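Local coordinates for protein GMP reductase (Trypanosoma brucei brucei, PDB 6JIG) that probably catalyses the NADPH-dependent deamination of GMP to IMP, and carries paired CBS domains that bind guanine nucleotides and regulate it, at residues 35-40 against 367-372; 43-48 against 70-75; 105-110 against 130-135; 169-174 against 195-200. The protein carries 1 engineered substitution. One frame throughout, in Å; residues are numbered along the deposited sequence.

In the fold
Two regions of one chain hold these contacts. Interactions 1 and 2 lie in the catalytic barrel, with centres about 8 Å apart. They touch through the hairpin of strands 37-40 and 43-45, which closes one end of the eight-stranded barrel. Interactions 3 and 4 lie in the two CBS repeats, and their centres are about 17 Å apart. Leu131 meets Pro195 between them. Interaction 1 joins the hairpin strand 37-40 to the last barrel strand, 370-373. The other three fall between its segments in sequence and follow in series. The CBS region is inserted between barrel strands 72-75 and 232-235. The nearest atoms of interactions 1 and 4 are about 29 Å apart.

Interaction 1 of 4, residues 35-40 against 367-372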
loop_
_atom_site.group_PDB
_atom_site.type_symbol
_atom_site.label_atom_id
_atom_site.label_comp_id
_atom_site.label_asym_id
_atom_site.label_seq_id
_atom_site.Cartn_x
_atom_site.Cartn_y
_atom_site.Cartn_z
ATOM N N THR A 35 9.210 2.488 -44.774
ATOM C CA THR A 35 8.432 1.495 -44.034
ATOM C C THR A 35 7.332 0.847 -44.857
ATOM O O THR A 35 6.473 0.175 -44.281
ATOM C CB THR A 35 7.808 2.101 -42.773
ATOM O OG1 THR A 35 6.943 3.188 -43.132
ATOM C CG2 THR A 35 8.889 2.577 -41.796
ATOM N N THR A 36 7.328 1.013 -46.184
ATOM C CA THR A 36 6.244 0.439 -46.976
ATOM C C THR A 36 6.290 -1.092 -46.950
ATOM O O THR A 36 7.359 -1.705 -46.903
ATOM C CB THR A 36 6.289 0.956 -48.421
ATOM O OG1 THR A 36 7.455 0.447 -49.069
ATOM C CG2 THR A 36 6.340 2.465 -48.439
ATOM N N THR A 37 5.115 -1.713 -46.959
ATOM C CA THR A 37 5.026 -3.145 -46.701
ATOM C C THR A 37 3.778 -3.682 -47.388
ATOM O O THR A 37 3.040 -2.939 -48.041
ATOM C CB THR A 37 5.008 -3.429 -45.189
ATOM O OG1 THR A 37 5.239 -4.825 -44.966
ATOM C CG2 THR A 37 3.654 -3.059 -44.588
ATOM N N ARG A 38 3.545 -4.984 -47.237
ATOM C CA ARG A 38 2.362 -5.643 -47.772
ATOM C C ARG A 38 1.484 -6.133 -46.632
ATOM O O ARG A 38 1.966 -6.790 -45.697
ATOM C CB ARG A 38 2.741 -6.813 -48.678
ATOM C CG ARG A 38 3.683 -6.419 -49.811
ATOM C CD ARG A 38 3.664 -7.431 -50.941
ATOM N NE ARG A 38 2.546 -7.178 -51.841
ATOM C CZ ARG A 38 2.626 -6.480 -52.973
ATOM N NH1 ARG A 38 3.784 -5.961 -53.373
ATOM N NH2 ARG A 38 1.535 -6.303 -53.708
ATOM N N LEU A 39 0.207 -5.781 -46.702
ATOM C CA LEU A 39 -0.784 -6.373 -45.822
ATOM C C LEU A 39 -1.125 -7.786 -46.266
ATOM O O LEU A 39 -1.259 -8.698 -45.437
ATOM C CB LEU A 39 -2.030 -5.497 -45.817
ATOM C CG LEU A 39 -3.214 -6.081 -45.064
ATOM C CD1 LEU A 39 -2.927 -6.057 -43.561
ATOM C CD2 LEU A 39 -4.479 -5.306 -45.397
ATOM N N SER A 40 -1.271 -7.975 -47.575
ATOM C CA SER A 40 -1.599 -9.252 -48.182
ATOM C C SER A 40 -0.994 -9.245 -49.582
ATOM O O SER A 40 -0.357 -8.270 -49.992
ATOM C CB SER A 40 -3.117 -9.482 -48.229
ATOM O OG SER A 40 -3.794 -8.332 -48.704
ATOM N N GLY A 367 10.233 -11.362 -39.091
ATOM C CA GLY A 367 9.645 -11.754 -40.366
ATOM C C GLY A 367 8.259 -11.214 -40.644
ATOM O O GLY A 367 7.769 -11.405 -41.765
ATOM N N ALA A 368 7.581 -10.577 -39.684
ATOM C CA ALA A 368 6.228 -10.088 -39.964
ATOM C C ALA A 368 6.257 -8.940 -40.963
ATOM O O ALA A 368 7.166 -8.114 -40.951
ATOM C CB ALA A 368 5.533 -9.606 -38.692
ATOM N N ASP A 369 5.222 -8.872 -41.817
ATOM C CA ASP A 369 5.081 -7.722 -42.710
ATOM C C ASP A 369 4.310 -6.574 -42.086
ATOM O O ASP A 369 4.581 -5.407 -42.413
ATOM C CB ASP A 369 4.409 -8.152 -44.026
ATOM C CG ASP A 369 5.185 -9.249 -44.702
ATOM O OD1 ASP A 369 6.254 -8.943 -45.251
ATOM O OD2 ASP A 369 4.795 -10.429 -44.573
ATOM N N THR A 370 3.358 -6.873 -41.210
ATOM C CA THR A 370 2.617 -5.861 -40.473
ATOM C C THR A 370 2.438 -6.334 -39.036
ATOM O O THR A 370 2.648 -7.508 -38.712
ATOM C CB THR A 370 1.221 -5.597 -41.062
ATOM O OG1 THR A 370 0.489 -6.828 -41.106
ATOM C CG2 THR A 370 1.300 -4.974 -42.473
ATOM N N VAL A 371 2.010 -5.408 -38.184
ATOM C CA VAL A 371 1.581 -5.730 -36.823
ATOM C C VAL A 371 0.135 -5.284 -36.658
ATOM O O VAL A 371 -0.307 -4.307 -37.275
ATOM C CB VAL A 371 2.470 -5.056 -35.752
ATOM C CG1 VAL A 371 3.916 -5.577 -35.831
ATOM C CG2 VAL A 371 2.446 -3.543 -35.907
ATOM N N MET A 372 -0.608 -6.011 -35.827
ATOM C CA MET A 372 -1.967 -5.634 -35.468
ATOM C C MET A 372 -1.983 -5.241 -34.000
ATOM O O MET A 372 -1.481 -5.990 -33.156
ATOM C CB MET A 372 -2.956 -6.770 -35.724
ATOM C CG MET A 372 -4.360 -6.425 -35.254
ATOM S SD MET A 372 -5.600 -7.638 -35.712
ATOM C CE MET A 372 -6.106 -7.001 -37.322
HETATM O O HOH W 1 6.655 -6.292 -46.685
HETATM O O HOH W 2 0.811 -8.306 -43.650
#
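Thr37 OG1 is gripped by two groups. It donates a hydrogen bond to Asp369 O at 2.7 Å, tilted 32° from the carbonyl plane. It also accepts one from a water, which donates its other hydrogen to Asp369 OD1 at 3.0 Å. The hydroxyl lies anti to the backbone N of its own residue (chi1 -166°), which aims it at the Asp369 backbone. Asp369 OD2 is taken by the backbone N of Cys348, and OD1 also by Gln467, so the carboxylate is held from several directions. Asp369 CB rests against Arg38 O at 3.3 Å. Beside the hydroxyl bond, the methyls Thr37 CG2 and Thr370 CG2 meet at 3.7 Å. A second water links the strands. It donates to Arg38 O and Leu39 O, both at 2.8 Å, and accepts from Thr370 OG1 at 3.0 Å. That hydroxyl is thereby satisfied in a buried setting. Leu39 forms a classic beta bulge with Ser40 opposite Val43, and its side chain packs on Val50. The arrangement is that of a TIM barrel whose bottom, the N-terminal end of the strands, is covered by a beta hairpin, here seated on the start of the eighth strand.

Interaction 2 of 4, residues 43-48 against 70-75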
loop_
_atom_site.group_PDB
_atom_site.type_symbol
_atom_site.label_atom_id
_atom_site.label_comp_id
_atom_site.label_asym_id
_atom_site.label_seq_id
_atom_site.Cartn_x
_atom_site.Cartn_y
_atom_site.Cartn_z
ATOM N N VAL A 43 -2.119 -6.112 -51.515
ATOM C CA VAL A 43 -2.410 -4.861 -50.812
ATOM C C VAL A 43 -1.138 -4.357 -50.146
ATOM O O VAL A 43 -0.591 -5.027 -49.262
ATOM C CB VAL A 43 -3.528 -5.021 -49.770
ATOM C CG1 VAL A 43 -3.770 -3.700 -49.059
ATOM C CG2 VAL A 43 -4.815 -5.516 -50.436
ATOM N N LYS A 44 -0.686 -3.172 -50.546
ATOM C CA LYS A 44 0.476 -2.520 -49.959
ATOM C C LYS A 44 0.040 -1.437 -48.979
ATOM O O LYS A 44 -1.017 -0.823 -49.138
ATOM C CB LYS A 44 1.361 -1.892 -51.043
ATOM C CG LYS A 44 1.965 -2.870 -52.043
ATOM C CD LYS A 44 2.965 -2.152 -52.967
ATOM N N LEU A 45 0.873 -1.197 -47.963
ATOM C CA LEU A 45 0.638 -0.141 -46.991
ATOM C C LEU A 45 1.906 0.681 -46.819
ATOM O O LEU A 45 3.014 0.135 -46.817
ATOM C CB LEU A 45 0.229 -0.701 -45.607
ATOM C CG LEU A 45 -1.060 -1.505 -45.522
ATOM C CD1 LEU A 45 -1.244 -2.079 -44.097
ATOM C CD2 LEU A 45 -2.230 -0.632 -45.895
ATOM N N SER A 46 1.731 1.990 -46.601
ATOM C CA SER A 46 2.881 2.861 -46.371
ATOM C C SER A 46 3.515 2.627 -45.001
ATOM O O SER A 46 4.723 2.840 -44.843
ATOM C CB SER A 46 2.482 4.325 -46.511
ATOM O OG SER A 46 2.182 4.622 -47.870
ATOM N N ILE A 47 2.724 2.262 -43.988
ATOM C CA ILE A 47 3.289 1.937 -42.668
ATOM C C ILE A 47 2.729 0.581 -42.242
ATOM O O ILE A 47 1.631 0.202 -42.669
ATOM C CB ILE A 47 2.991 3.014 -41.605
ATOM C CG1 ILE A 47 1.476 3.177 -41.408
ATOM C CG2 ILE A 47 3.691 4.329 -41.922
ATOM C CD1 ILE A 47 1.099 3.977 -40.189
ATOM N N PRO A 48 3.442 -0.187 -41.418
ATOM C CA PRO A 48 3.023 -1.571 -41.169
ATOM C C PRO A 48 2.087 -1.755 -39.980
ATOM O O PRO A 48 2.210 -2.760 -39.282
ATOM C CB PRO A 48 4.356 -2.299 -40.931
ATOM C CG PRO A 48 5.291 -1.241 -40.437
ATOM C CD PRO A 48 4.834 0.075 -41.011
ATOM N N GLY A 70 -1.532 5.955 -43.333
ATOM C CA GLY A 70 -0.809 5.052 -44.200
ATOM C C GLY A 70 -0.881 3.596 -43.800
ATOM O O GLY A 70 -0.258 2.760 -44.469
ATOM N N GLY A 71 -1.626 3.272 -42.751
ATOM C CA GLY A 71 -1.922 1.901 -42.345
ATOM C C GLY A 71 -3.330 1.508 -42.751
ATOM O O GLY A 71 -3.841 1.944 -43.789
ATOM N N ILE A 72 -3.987 0.718 -41.903
ATOM C CA ILE A 72 -5.342 0.250 -42.202
ATOM C C ILE A 72 -5.997 -0.197 -40.903
ATOM O O ILE A 72 -5.314 -0.564 -39.937
ATOM C CB ILE A 72 -5.326 -0.886 -43.260
ATOM C CG1 ILE A 72 -6.694 -1.025 -43.947
ATOM C CG2 ILE A 72 -4.905 -2.244 -42.642
ATOM C CD1 ILE A 72 -6.695 -1.999 -45.106
ATOM N N GLY A 73 -7.329 -0.147 -40.869
ATOM C CA GLY A 73 -8.101 -0.743 -39.793
ATOM C C GLY A 73 -8.930 -1.894 -40.335
ATOM O O GLY A 73 -9.327 -1.886 -41.504
ATOM N N ILE A 74 -9.175 -2.895 -39.485
ATOM C CA ILE A 74 -10.057 -4.018 -39.803
ATOM C C ILE A 74 -11.332 -3.852 -38.979
ATOM O O ILE A 74 -11.309 -3.966 -37.745
ATOM C CB ILE A 74 -9.404 -5.378 -39.522
ATOM C CG1 ILE A 74 -8.048 -5.515 -40.211
ATOM C CG2 ILE A 74 -10.343 -6.513 -39.949
ATOM C CD1 ILE A 74 -8.077 -5.293 -41.738
ATOM N N LEU A 75 -12.446 -3.596 -39.660
ATOM C CA LEU A 75 -13.734 -3.422 -38.991
ATOM C C LEU A 75 -14.202 -4.719 -38.342
ATOM O O LEU A 75 -14.254 -5.771 -38.991
ATOM C CB LEU A 75 -14.783 -2.949 -39.999
ATOM C CG LEU A 75 -14.517 -1.581 -40.624
ATOM C CD1 LEU A 75 -15.535 -1.294 -41.747
ATOM C CD2 LEU A 75 -14.541 -0.471 -39.583
#
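A Schellman motif ends helix 60-68 at Gly70, and the carbonyl of Gly70 accepts a hydrogen bond from the chain that leaves the hairpin. Ile47 N donates to Gly70 O at 3.1 Å, with a fairly straight N-H...O angle of 162°. The donor stands above the carbonyl plane, 58° out of it, and so does not use a lone pair. Gly70 has positive phi, and Ser46 CB comes within 4.1 Å of Gly70 CA and 3.8 Å of Gly70 O. Ile47 lays CG1 over the peptide that joins Gly70 to Gly71, 3.4 Å from Gly71 N. Its chi1 of 60° sets CG1 between the backbone N and the carbonyl carbon, and this swings the branch onto that peptide. Leu45 uses both methyls. CD2 lies 3.7 Å from Gly71 O, while CD1 meets Ile72 CG2 at 3.9 Å, the side chains set roughly perpendicular. Ser46 OG is hydrogen-bonded to Gln220 O, and Gly71 O accepts from Ser222 OG. Leu39 of strand 37-40 packs on both Leu45 and Ile72. Val444 and Val448 of helix 440-457 also touch Ile47. Strand 72-75 then runs on into the barrel beside strand 49-51.

Interaction 3 of 4, residues 105-110 against 130-135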
loop_
_atom_site.group_PDB
_atom_site.type_symbol
_atom_site.label_atom_id
_atom_site.label_comp_id
_atom_site.label_asym_id
_atom_site.label_seq_id
_atom_site.Cartn_x
_atom_site.Cartn_y
_atom_site.Cartn_z
ATOM N N ILE A 105 -30.100 18.703 -52.730
ATOM C CA ILE A 105 -31.251 19.324 -52.091
ATOM C C ILE A 105 -32.057 20.005 -53.188
ATOM O O ILE A 105 -31.547 20.281 -54.276
ATOM C CB ILE A 105 -30.812 20.325 -50.997
ATOM C CG1 ILE A 105 -31.975 20.662 -50.065
ATOM C CG2 ILE A 105 -30.180 21.566 -51.628
ATOM C CD1 ILE A 105 -31.563 21.460 -48.866
ATOM N N LEU A 106 -33.340 20.270 -52.897
ATOM C CA LEU A 106 -34.208 20.877 -53.902
ATOM C C LEU A 106 -34.377 22.371 -53.635
ATOM O O LEU A 106 -34.256 22.821 -52.490
ATOM C CB LEU A 106 -35.571 20.181 -53.909
ATOM C CG LEU A 106 -35.455 18.653 -53.986
ATOM C CD1 LEU A 106 -36.780 17.969 -53.669
ATOM C CD2 LEU A 106 -34.933 18.211 -55.341
ATOM N N PRO A 107 -34.643 23.175 -54.673
ATOM C CA PRO A 107 -34.531 24.634 -54.499
ATOM C C PRO A 107 -35.598 25.243 -53.608
ATOM O O PRO A 107 -35.341 26.292 -53.005
ATOM C CB PRO A 107 -34.618 25.169 -55.935
ATOM C CG PRO A 107 -35.272 24.097 -56.707
ATOM C CD PRO A 107 -34.859 22.806 -56.081
ATOM N N HIS A 108 -36.777 24.630 -53.492
ATOM C CA HIS A 108 -37.839 25.196 -52.666
ATOM C C HIS A 108 -37.726 24.796 -51.201
ATOM O O HIS A 108 -38.575 25.194 -50.397
ATOM C CB HIS A 108 -39.213 24.787 -53.209
ATOM C CG HIS A 108 -39.498 25.296 -54.589
ATOM N ND1 HIS A 108 -38.850 26.385 -55.133
ATOM C CD2 HIS A 108 -40.357 24.858 -55.542
ATOM C CE1 HIS A 108 -39.293 26.593 -56.359
ATOM N NE2 HIS A 108 -40.208 25.682 -56.632
ATOM N N GLU A 109 -36.699 24.035 -50.832
ATOM C CA GLU A 109 -36.516 23.632 -49.449
ATOM C C GLU A 109 -35.957 24.793 -48.625
ATOM O O GLU A 109 -35.477 25.796 -49.157
ATOM C CB GLU A 109 -35.607 22.407 -49.369
ATOM C CG GLU A 109 -36.266 21.145 -49.901
ATOM C CD GLU A 109 -35.429 19.897 -49.688
ATOM O OE1 GLU A 109 -34.899 19.360 -50.684
ATOM O OE2 GLU A 109 -35.304 19.450 -48.524
ATOM N N THR A 110 -36.031 24.643 -47.308
ATOM C CA THR A 110 -35.659 25.696 -46.375
ATOM C C THR A 110 -34.205 25.554 -45.935
ATOM O O THR A 110 -33.573 24.507 -46.102
ATOM C CB THR A 110 -36.571 25.671 -45.143
ATOM O OG1 THR A 110 -36.255 24.530 -44.338
ATOM C CG2 THR A 110 -38.030 25.594 -45.567
ATOM N N LEU A 130 -24.151 21.001 -50.584
ATOM C CA LEU A 130 -25.227 20.257 -51.214
ATOM C C LEU A 130 -25.444 20.843 -52.598
ATOM O O LEU A 130 -25.482 22.067 -52.758
ATOM C CB LEU A 130 -26.536 20.340 -50.408
ATOM C CG LEU A 130 -26.520 20.014 -48.913
ATOM C CD1 LEU A 130 -27.870 20.375 -48.282
ATOM C CD2 LEU A 130 -26.191 18.540 -48.678
ATOM N N LEU A 131 -25.568 19.979 -53.600
ATOM C CA LEU A 131 -25.873 20.440 -54.948
ATOM C C LEU A 131 -27.381 20.601 -55.079
ATOM O O LEU A 131 -28.144 19.715 -54.684
ATOM C CB LEU A 131 -25.314 19.471 -55.991
ATOM C CG LEU A 131 -23.793 19.474 -55.782
ATOM C CD1 LEU A 131 -23.147 18.112 -55.994
ATOM C CD2 LEU A 131 -23.106 20.567 -56.602
ATOM N N VAL A 132 -27.806 21.748 -55.593
ATOM C CA VAL A 132 -29.224 22.036 -55.767
ATOM C C VAL A 132 -29.650 21.505 -57.128
ATOM O O VAL A 132 -29.065 21.868 -58.153
ATOM C CB VAL A 132 -29.507 23.541 -55.643
ATOM C CG1 VAL A 132 -31.005 23.804 -55.701
ATOM C CG2 VAL A 132 -28.919 24.071 -54.347
ATOM N N VAL A 133 -30.652 20.628 -57.137
ATOM C CA VAL A 133 -31.122 19.985 -58.354
ATOM C C VAL A 133 -32.639 20.119 -58.426
ATOM O O VAL A 133 -33.316 20.363 -57.424
ATOM C CB VAL A 133 -30.710 18.496 -58.439
ATOM C CG1 VAL A 133 -29.175 18.343 -58.365
ATOM C CG2 VAL A 133 -31.400 17.689 -57.352
ATOM N N ASN A 134 -33.173 19.938 -59.637
ATOM C CA ASN A 134 -34.598 20.188 -59.846
ATOM C C ASN A 134 -35.461 19.139 -59.154
ATOM O O ASN A 134 -36.473 19.478 -58.526
ATOM C CB ASN A 134 -34.902 20.277 -61.345
ATOM C CG ASN A 134 -34.782 18.946 -62.054
ATOM O OD1 ASN A 134 -34.041 18.059 -61.625
ATOM N ND2 ASN A 134 -35.507 18.802 -63.155
ATOM N N CYS A 135 -35.072 17.867 -59.228
ATOM C CA CYS A 135 -35.830 16.801 -58.586
ATOM C C CYS A 135 -34.914 15.605 -58.389
ATOM O O CYS A 135 -33.869 15.487 -59.037
ATOM C CB CYS A 135 -37.063 16.398 -59.404
ATOM S SG CYS A 135 -36.674 15.516 -60.924
#
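Ile105 pairs with Val132 through two backbone hydrogen bonds. Ile105 N donates to Leu131 O at 2.9 Å, and Val133 N donates to Ile105 O at 3.0 Å. The second lies nearly along the C=O axis. Ile105 O also receives a CA-H...O contact from Val132 CA at 3.3 Å. These bonds make a parallel bridge between strands 104-105 and 129-133, at the edge of the mixed sheet of the first CBS repeat. The chain passes from one strand to the other through helix 111-118, a beta-alpha-beta crossover. Apolar contacts lie on the face that carries Ile105 and Val132. Ile105 CG1 is anti to the backbone N (chi1 -163°), and this carries CD1 out to Leu130 CD1 at 3.9 Å. CG2 of Ile105 meets CG2 of Val132. Val159 of helix 159-162 touches both residues. Pro107 brings its ring to Val132, with CB 3.9 Å from CG1. Leu106 instead turns CD2 to Val133 O at 3.4 Å, with Val133 CG2 and Cys135 CA a little farther off. Two hydrogen bonds brace the type I turn from Leu106 to Glu109: Glu109 N to Leu106 O at 3.2 Å, and Leu106 N to the anti side of Glu109 OE1 at 2.9 Å.

Interaction 4 of 4, residues 169-174 against 195-200; sequences MVVSTN and PIVGQN
Val171 spreads its two methyls over segment 195-200. From CB, the branch CG1 is anti to the backbone N (chi1 -176°) and runs to Val197 CG2 at 3.5 Å, a close methyl contact in which the two side chains cross at about a right angle. CG1 also rests near Pro195 O. The other branch, CG2, reaches the Pro195 ring at CG, 4.0 Å away. Met169 approaches the same ring. Its chain is bent at chi3 (62°), which brings CE to within 3.6 Å of Pro195 CG. The ring is thus touched by two side chains of segment 169-174, and Leu141 and Leu203 pack on it as well. Ser172, next after Val171, carries the backbone bonds. Ser172 N donates to Pro195 O, and Val197 N donates to Ser172 O at 2.9 Å with an angle of 167°. Together they form a single bridge with Ile196. Ser172 CB meets Ile196 CD1 at 3.6 Å, while Ser172 OG accepts from Asn174 N at 3.0 Å, an ST turn that bends the chain after the bridge. A water donates to both Thr173 O and Val197 O, bridging the segments just past the backbone pair. In this second CBS repeat, the loop before helix 179-189 is therefore joined to strand 193-197 in two ways: backbone bonds set which residues face each other, and methyl groups and a proline ring supply the apolar contact beside them.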
loop_
_atom_site.group_PDB
_atom_site.type_symbol
_atom_site.label_atom_id
_atom_site.label_comp_id
_atom_site.label_asym_id
_atom_site.label_seq_id
_atom_site.Cartn_x
_atom_site.Cartn_y
_atom_site.Cartn_z
ATOM N N MET A 169 -21.437 28.716 -61.700
ATOM C CA MET A 169 -20.559 27.660 -61.219
ATOM C C MET A 169 -19.552 27.255 -62.292
ATOM O O MET A 169 -19.734 27.519 -63.484
ATOM C CB MET A 169 -21.377 26.440 -60.786
ATOM C CG MET A 169 -22.320 26.699 -59.623
ATOM S SD MET A 169 -23.261 25.235 -59.170
ATOM C CE MET A 169 -21.917 24.145 -58.689
ATOM N N VAL A 170 -18.477 26.608 -61.848
ATOM C CA VAL A 170 -17.543 25.925 -62.739
ATOM C C VAL A 170 -17.958 24.463 -62.804
ATOM O O VAL A 170 -17.967 23.762 -61.782
ATOM C CB VAL A 170 -16.093 26.078 -62.254
ATOM C CG1 VAL A 170 -15.129 25.315 -63.158
ATOM C CG2 VAL A 170 -15.717 27.546 -62.198
ATOM N N VAL A 171 -18.341 24.009 -63.996
ATOM C CA VAL A 171 -18.917 22.688 -64.191
ATOM C C VAL A 171 -18.160 21.992 -65.314
ATOM O O VAL A 171 -17.659 22.636 -66.239
ATOM C CB VAL A 171 -20.427 22.782 -64.502
ATOM C CG1 VAL A 171 -21.048 21.412 -64.602
ATOM C CG2 VAL A 171 -21.136 23.599 -63.421
ATOM N N SER A 172 -18.054 20.668 -65.218
ATOM C CA SER A 172 -17.316 19.889 -66.201
ATOM C C SER A 172 -18.208 18.762 -66.702
ATOM O O SER A 172 -19.166 18.367 -66.033
ATOM C CB SER A 172 -16.000 19.353 -65.593
ATOM O OG SER A 172 -15.295 18.489 -66.466
ATOM N N THR A 173 -17.917 18.281 -67.915
ATOM C CA THR A 173 -18.542 17.076 -68.437
ATOM C C THR A 173 -17.541 15.937 -68.576
ATOM O O THR A 173 -17.861 14.912 -69.185
ATOM C CB THR A 173 -19.222 17.337 -69.795
ATOM O OG1 THR A 173 -18.302 17.998 -70.674
ATOM C CG2 THR A 173 -20.461 18.195 -69.626
ATOM N N ASN A 174 -16.334 16.101 -68.039
ATOM C CA ASN A 174 -15.269 15.118 -68.206
ATOM C C ASN A 174 -15.354 14.124 -67.053
ATOM O O ASN A 174 -14.859 14.390 -65.957
ATOM C CB ASN A 174 -13.907 15.798 -68.265
ATOM C CG ASN A 174 -12.787 14.834 -68.603
ATOM O OD1 ASN A 174 -12.978 13.620 -68.600
ATOM N ND2 ASN A 174 -11.616 15.370 -68.909
ATOM N N PRO A 195 -18.695 20.209 -59.902
ATOM C CA PRO A 195 -19.561 19.086 -60.261
ATOM C C PRO A 195 -19.263 18.600 -61.671
ATOM O O PRO A 195 -18.846 19.364 -62.546
ATOM C CB PRO A 195 -20.970 19.676 -60.160
ATOM C CG PRO A 195 -20.775 21.133 -60.323
ATOM C CD PRO A 195 -19.439 21.473 -59.772
ATOM N N ILE A 196 -19.452 17.302 -61.872
ATOM C CA ILE A 196 -19.367 16.672 -63.182
ATOM C C ILE A 196 -20.787 16.328 -63.599
ATOM O O ILE A 196 -21.489 15.603 -62.884
ATOM C CB ILE A 196 -18.483 15.414 -63.158
ATOM C CG1 ILE A 196 -17.157 15.687 -62.446
ATOM C CG2 ILE A 196 -18.300 14.851 -64.584
ATOM C CD1 ILE A 196 -16.327 16.777 -63.071
ATOM N N VAL A 197 -21.222 16.849 -64.746
ATOM C CA VAL A 197 -22.579 16.602 -65.208
ATOM C C VAL A 197 -22.543 15.845 -66.529
ATOM O O VAL A 197 -21.521 15.779 -67.216
ATOM C CB VAL A 197 -23.399 17.899 -65.365
ATOM C CG1 VAL A 197 -23.604 18.566 -64.022
ATOM C CG2 VAL A 197 -22.719 18.830 -66.341
ATOM N N GLY A 198 -23.695 15.282 -66.883
ATOM C CA GLY A 198 -23.850 14.554 -68.123
ATOM C C GLY A 198 -24.204 15.463 -69.285
ATOM O O GLY A 198 -24.147 16.692 -69.200
ATOM N N GLN A 199 -24.581 14.828 -70.400
ATOM C CA GLN A 199 -24.870 15.591 -71.610
ATOM C C GLN A 199 -26.150 16.405 -71.466
ATOM O O GLN A 199 -26.302 17.436 -72.134
ATOM C CB GLN A 199 -24.953 14.654 -72.819
ATOM C CG GLN A 199 -25.078 13.177 -72.453
ATOM N N ASN A 200 -27.065 15.979 -70.593
ATOM C CA ASN A 200 -28.317 16.684 -70.338
ATOM C C ASN A 200 -28.289 17.477 -69.027
ATOM O O ASN A 200 -29.335 17.679 -68.398
ATOM C CB ASN A 200 -29.485 15.695 -70.339
HETATM O O HOH W 3 -20.362 13.912 -68.894
#